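Local coordinates for protein TP_0956 (Treponema pallidum subsp. pallidum, PDB 3U64) that probably serves as the periplasmic, tetratricopeptide-repeat lipoprotein component of a TRAP transporter, working through protein-protein interaction, at residues 256-267 and 288-299. Residues are numbered along the deposited sequence; the frame is centred on the assembly and turned at random.
With SO4 (sulfate ion), chain B.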
loop_
_atom_site.group_PDB
_atom_site.type_symbol
_atom_site.label_atom_id
_atom_site.label_comp_id
_atom_site.label_asym_id
_atom_site.label_seq_id
_atom_site.Cartn_x
_atom_site.Cartn_y
_atom_site.Cartn_z
ATOM N N ARG A 256 -34.856 20.012 -8.085
ATOM C CA ARG A 256 -34.618 19.161 -6.931
ATOM C C ARG A 256 -35.419 17.860 -6.976
ATOM O O ARG A 256 -34.912 16.806 -6.598
ATOM C CB ARG A 256 -34.911 19.907 -5.636
ATOM C CG ARG A 256 -35.119 18.966 -4.481
ATOM C CD ARG A 256 -34.383 19.418 -3.255
ATOM N NE ARG A 256 -34.562 18.461 -2.173
ATOM C CZ ARG A 256 -34.351 18.743 -0.897
ATOM N NH1 ARG A 256 -33.958 19.964 -0.549
ATOM N NH2 ARG A 256 -34.539 17.811 0.030
ATOM N N ALA A 257 -36.666 17.937 -7.429
ATOM C CA ALA A 257 -37.489 16.746 -7.634
ATOM C C ALA A 257 -36.768 15.686 -8.466
ATOM O O ALA A 257 -36.605 14.557 -8.020
ATOM C CB ALA A 257 -38.806 17.118 -8.291
ATOM N N GLY A 258 -36.339 16.057 -9.670
ATOM C CA GLY A 258 -35.623 15.152 -10.558
ATOM C C GLY A 258 -34.307 14.649 -9.983
ATOM O O GLY A 258 -33.977 13.472 -10.098
ATOM N N PHE A 259 -33.559 15.555 -9.361
ATOM C CA PHE A 259 -32.344 15.218 -8.629
ATOM C C PHE A 259 -32.602 14.022 -7.688
ATOM O O PHE A 259 -31.901 13.008 -7.751
ATOM C CB PHE A 259 -31.869 16.479 -7.880
ATOM C CG PHE A 259 -30.683 16.269 -6.941
ATOM C CD1 PHE A 259 -29.387 16.561 -7.354
ATOM C CD2 PHE A 259 -30.878 15.848 -5.627
ATOM C CE1 PHE A 259 -28.309 16.409 -6.494
ATOM C CE2 PHE A 259 -29.801 15.689 -4.760
ATOM C CZ PHE A 259 -28.513 15.969 -5.195
ATOM N N ASP A 260 -33.633 14.125 -6.853
ATOM C CA ASP A 260 -33.934 13.082 -5.867
ATOM C C ASP A 260 -34.322 11.749 -6.502
ATOM O O ASP A 260 -33.745 10.717 -6.165
ATOM C CB ASP A 260 -35.010 13.543 -4.869
ATOM C CG ASP A 260 -34.431 14.353 -3.706
ATOM O OD1 ASP A 260 -33.257 14.121 -3.332
ATOM O OD2 ASP A 260 -35.155 15.216 -3.160
ATOM N N GLU A 261 -35.286 11.772 -7.419
ATOM C CA GLU A 261 -35.661 10.571 -8.166
ATOM C C GLU A 261 -34.454 9.904 -8.819
ATOM O O GLU A 261 -34.284 8.692 -8.733
ATOM C CB GLU A 261 -36.673 10.904 -9.262
ATOM C CG GLU A 261 -38.064 11.269 -8.767
ATOM C CD GLU A 261 -39.042 11.571 -9.909
ATOM O OE1 GLU A 261 -38.640 11.508 -11.096
ATOM O OE2 GLU A 261 -40.218 11.867 -9.611
ATOM N N ALA A 262 -33.632 10.694 -9.498
ATOM C CA ALA A 262 -32.523 10.135 -10.257
ATOM C C ALA A 262 -31.576 9.387 -9.327
ATOM O O ALA A 262 -31.153 8.257 -9.623
ATOM C CB ALA A 262 -31.790 11.225 -11.026
ATOM N N LEU A 263 -31.262 10.008 -8.194
ATOM C CA LEU A 263 -30.362 9.389 -7.216
ATOM C C LEU A 263 -31.002 8.188 -6.526
ATOM O O LEU A 263 -30.314 7.235 -6.147
ATOM C CB LEU A 263 -29.894 10.405 -6.177
ATOM C CG LEU A 263 -29.113 11.593 -6.747
ATOM C CD1 LEU A 263 -28.723 12.583 -5.642
ATOM C CD2 LEU A 263 -27.884 11.108 -7.501
ATOM N N ASP A 264 -32.318 8.227 -6.362
ATOM C CA ASP A 264 -33.013 7.059 -5.828
ATOM C C ASP A 264 -32.887 5.899 -6.810
ATOM O O ASP A 264 -32.723 4.747 -6.414
ATOM C CB ASP A 264 -34.481 7.363 -5.551
ATOM C CG ASP A 264 -34.685 8.105 -4.240
ATOM O OD1 ASP A 264 -33.748 8.136 -3.416
ATOM O OD2 ASP A 264 -35.788 8.655 -4.036
ATOM N N ARG A 265 -32.956 6.209 -8.097
ATOM C CA ARG A 265 -32.722 5.193 -9.110
ATOM C C ARG A 265 -31.280 4.661 -9.078
ATOM O O ARG A 265 -31.079 3.457 -9.139
ATOM C CB ARG A 265 -33.130 5.698 -10.492
ATOM C CG ARG A 265 -34.640 5.789 -10.634
ATOM C CD ARG A 265 -35.068 6.077 -12.052
ATOM N NE ARG A 265 -34.861 7.477 -12.398
ATOM C CZ ARG A 265 -35.836 8.334 -12.689
ATOM N NH1 ARG A 265 -37.105 7.933 -12.688
ATOM N NH2 ARG A 265 -35.535 9.593 -12.988
ATOM N N ALA A 266 -30.292 5.548 -8.944
ATOM C CA ALA A 266 -28.891 5.114 -8.804
ATOM C C ALA A 266 -28.723 4.174 -7.619
ATOM O O ALA A 266 -28.006 3.189 -7.707
ATOM C CB ALA A 266 -27.945 6.313 -8.654
ATOM N N LEU A 267 -29.387 4.486 -6.512
ATOM C CA LEU A 267 -29.263 3.696 -5.283
ATOM C C LEU A 267 -30.121 2.420 -5.241
ATOM O O LEU A 267 -29.946 1.590 -4.357
ATOM C CB LEU A 267 -29.570 4.571 -4.057
ATOM C CG LEU A 267 -28.566 5.720 -3.864
ATOM C CD1 LEU A 267 -28.928 6.609 -2.685
ATOM C CD2 LEU A 267 -27.164 5.165 -3.706
ATOM N N ALA A 288 -23.544 8.978 -5.032
ATOM C CA ALA A 288 -24.964 9.319 -4.987
ATOM C C ALA A 288 -25.459 9.505 -3.546
ATOM O O ALA A 288 -26.217 10.418 -3.259
ATOM C CB ALA A 288 -25.799 8.241 -5.709
ATOM N N ARG A 289 -25.019 8.641 -2.645
ATOM C CA ARG A 289 -25.323 8.819 -1.226
ATOM C C ARG A 289 -24.828 10.176 -0.705
ATOM O O ARG A 289 -25.534 10.865 0.036
ATOM C CB ARG A 289 -24.688 7.698 -0.411
ATOM C CG ARG A 289 -25.675 6.829 0.329
ATOM C CD ARG A 289 -25.035 5.510 0.743
ATOM N NE ARG A 289 -25.479 4.417 -0.125
ATOM C CZ ARG A 289 -24.676 3.521 -0.702
ATOM N NH1 ARG A 289 -23.362 3.562 -0.510
ATOM N NH2 ARG A 289 -25.193 2.572 -1.469
ATOM N N TRP A 290 -23.615 10.561 -1.092
ATOM C CA TRP A 290 -23.068 11.852 -0.673
ATOM C C TRP A 290 -23.880 13.027 -1.237
ATOM O O TRP A 290 -24.196 13.972 -0.525
ATOM C CB TRP A 290 -21.622 11.961 -1.120
ATOM C CG TRP A 290 -20.953 13.229 -0.745
ATOM C CD1 TRP A 290 -20.330 13.507 0.435
ATOM C CD2 TRP A 290 -20.795 14.392 -1.567
ATOM N NE1 TRP A 290 -19.805 14.777 0.405
ATOM C CE2 TRP A 290 -20.080 15.344 -0.812
ATOM C CE3 TRP A 290 -21.196 14.723 -2.866
ATOM C CZ2 TRP A 290 -19.756 16.610 -1.313
ATOM C CZ3 TRP A 290 -20.881 15.986 -3.362
ATOM C CH2 TRP A 290 -20.164 16.912 -2.588
ATOM N N LEU A 291 -24.206 12.960 -2.521
ATOM C CA LEU A 291 -25.035 13.978 -3.150
ATOM C C LEU A 291 -26.350 14.155 -2.399
ATOM O O LEU A 291 -26.731 15.281 -2.075
ATOM C CB LEU A 291 -25.292 13.640 -4.619
ATOM C CG LEU A 291 -24.118 13.863 -5.577
ATOM C CD1 LEU A 291 -24.398 13.237 -6.935
ATOM C CD2 LEU A 291 -23.814 15.358 -5.719
ATOM N N LYS A 292 -27.037 13.048 -2.112
ATOM C CA LYS A 292 -28.283 13.122 -1.348
ATOM C C LYS A 292 -28.076 13.796 0.015
ATOM O O LYS A 292 -28.846 14.679 0.394
ATOM C CB LYS A 292 -28.942 11.749 -1.178
ATOM C CG LYS A 292 -29.585 11.216 -2.443
ATOM C CD LYS A 292 -30.454 10.025 -2.161
ATOM C CE LYS A 292 -31.844 10.448 -1.713
ATOM N NZ LYS A 292 -32.684 10.979 -2.835
ATOM N N ALA A 293 -27.035 13.393 0.739
ATOM C CA ALA A 293 -26.755 13.994 2.052
ATOM C C ALA A 293 -26.514 15.503 1.942
ATOM O O ALA A 293 -26.869 16.265 2.839
ATOM C CB ALA A 293 -25.567 13.309 2.731
ATOM N N HIS A 294 -25.924 15.923 0.827
ATOM C CA HIS A 294 -25.594 17.325 0.619
ATOM C C HIS A 294 -26.575 18.082 -0.272
ATOM O O HIS A 294 -26.219 19.101 -0.867
ATOM C CB HIS A 294 -24.193 17.445 0.038
ATOM C CG HIS A 294 -23.115 17.211 1.043
ATOM N ND1 HIS A 294 -22.274 18.212 1.478
ATOM C CD2 HIS A 294 -22.753 16.096 1.716
ATOM C CE1 HIS A 294 -21.434 17.721 2.368
ATOM N NE2 HIS A 294 -21.702 16.438 2.531
ATOM N N VAL A 295 -27.807 17.601 -0.359
ATOM C CA VAL A 295 -28.762 18.209 -1.285
ATOM C C VAL A 295 -28.948 19.708 -1.008
ATOM O O VAL A 295 -29.047 20.512 -1.936
ATOM C CB VAL A 295 -30.111 17.472 -1.253
ATOM C CG1 VAL A 295 -30.645 17.391 0.184
ATOM C CG2 VAL A 295 -31.119 18.133 -2.221
ATOM N N GLN A 296 -28.946 20.079 0.272
ATOM C CA GLN A 296 -29.159 21.466 0.693
ATOM C C GLN A 296 -28.088 22.440 0.191
ATOM O O GLN A 296 -28.317 23.657 0.127
ATOM C CB GLN A 296 -29.253 21.532 2.223
ATOM C CG GLN A 296 -30.452 20.789 2.802
ATOM C CD GLN A 296 -31.761 21.466 2.453
ATOM O OE1 GLN A 296 -32.715 20.815 2.033
ATOM N NE2 GLN A 296 -31.811 22.787 2.624
ATOM N N ASP A 297 -26.917 21.899 -0.140
ATOM C CA ASP A 297 -25.819 22.679 -0.702
ATOM C C ASP A 297 -26.159 23.140 -2.106
ATOM O O ASP A 297 -25.656 24.161 -2.562
ATOM C CB ASP A 297 -24.535 21.844 -0.790
ATOM C CG ASP A 297 -23.992 21.425 0.571
ATOM O OD1 ASP A 297 -24.714 21.541 1.588
ATOM O OD2 ASP A 297 -22.830 20.961 0.607
ATOM N N PHE A 298 -27.015 22.381 -2.790
ATOM C CA PHE A 298 -27.205 22.562 -4.228
ATOM C C PHE A 298 -28.521 23.237 -4.614
ATOM O O PHE A 298 -28.629 23.803 -5.703
ATOM C CB PHE A 298 -27.030 21.221 -4.972
ATOM C CG PHE A 298 -25.860 20.429 -4.491
ATOM C CD1 PHE A 298 -24.585 20.966 -4.537
ATOM C CD2 PHE A 298 -26.034 19.160 -3.963
ATOM C CE1 PHE A 298 -23.505 20.259 -4.071
ATOM C CE2 PHE A 298 -24.953 18.434 -3.497
ATOM C CZ PHE A 298 -23.685 18.986 -3.548
ATOM N N PHE A 299 -29.514 23.191 -3.729
ATOM C CA PHE A 299 -30.798 23.839 -3.997
ATOM C C PHE A 299 -31.224 24.845 -2.919
ATOM O O PHE A 299 -30.654 24.876 -1.822
ATOM C CB PHE A 299 -31.878 22.779 -4.204
ATOM C CG PHE A 299 -31.521 21.766 -5.248
ATOM C CD1 PHE A 299 -31.744 22.032 -6.590
ATOM C CD2 PHE A 299 -30.939 20.557 -4.893
ATOM C CE1 PHE A 299 -31.409 21.107 -7.565
ATOM C CE2 PHE A 299 -30.597 19.623 -5.862
ATOM C CZ PHE A 299 -30.831 19.899 -7.202
HETATM S S SO4 B . -21.319 5.227 2.451
HETATM O O1 SO4 B . -22.414 4.669 1.666
HETATM O O2 SO4 B . -20.352 4.169 2.742
HETATM O O3 SO4 B . -20.684 6.288 1.676
HETATM O O4 SO4 B . -21.832 5.784 3.701
#
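Phe259 and Phe299 meet in a T-shaped pair. The CE2-CZ edge of Phe299 points at one face of Phe259, with centroids 5.0 Å apart and planes at 74°. Leu263 CD1 lies over the opposite face of Phe259, so that ring is held between the two. Phe259 reaches Phe299 because its CG is anti to the backbone N (chi1 174°). Phe299 also offers a face to Arg256, whose CB stands 3.9 Å from the ring centroid in a CH-pi contact. The Arg256 guanidinium lies with one face on Val295 CG2. Arg256 NH1 donates to Gln296 OE1 at 3.0 Å, from above the amide plane. Lys292 is a knob among Asp260, Leu263, Asp264 and Leu267. Its methylenes run past Leu263, then bend at chi3 (84°) and chi4. The bends bring Lys292 NZ to Asp260 OD1 (3.2 Å) and Asp264 OD1 (3.1 Å), each met from above the carboxylate plane. Asp260 OD2 takes a weak bond from Arg256 NE, which links all four charges. Ala288 CB packs against Leu263, Ala266 and Leu267. Ile251 and helix 240-250 border the aromatic cluster. Helices 256-268 and 278-293 pack nearly antiparallel, and residues after the break at His294 close over the start of helix 256-268. The pairing is consistent with tetratricopeptide-repeat architecture.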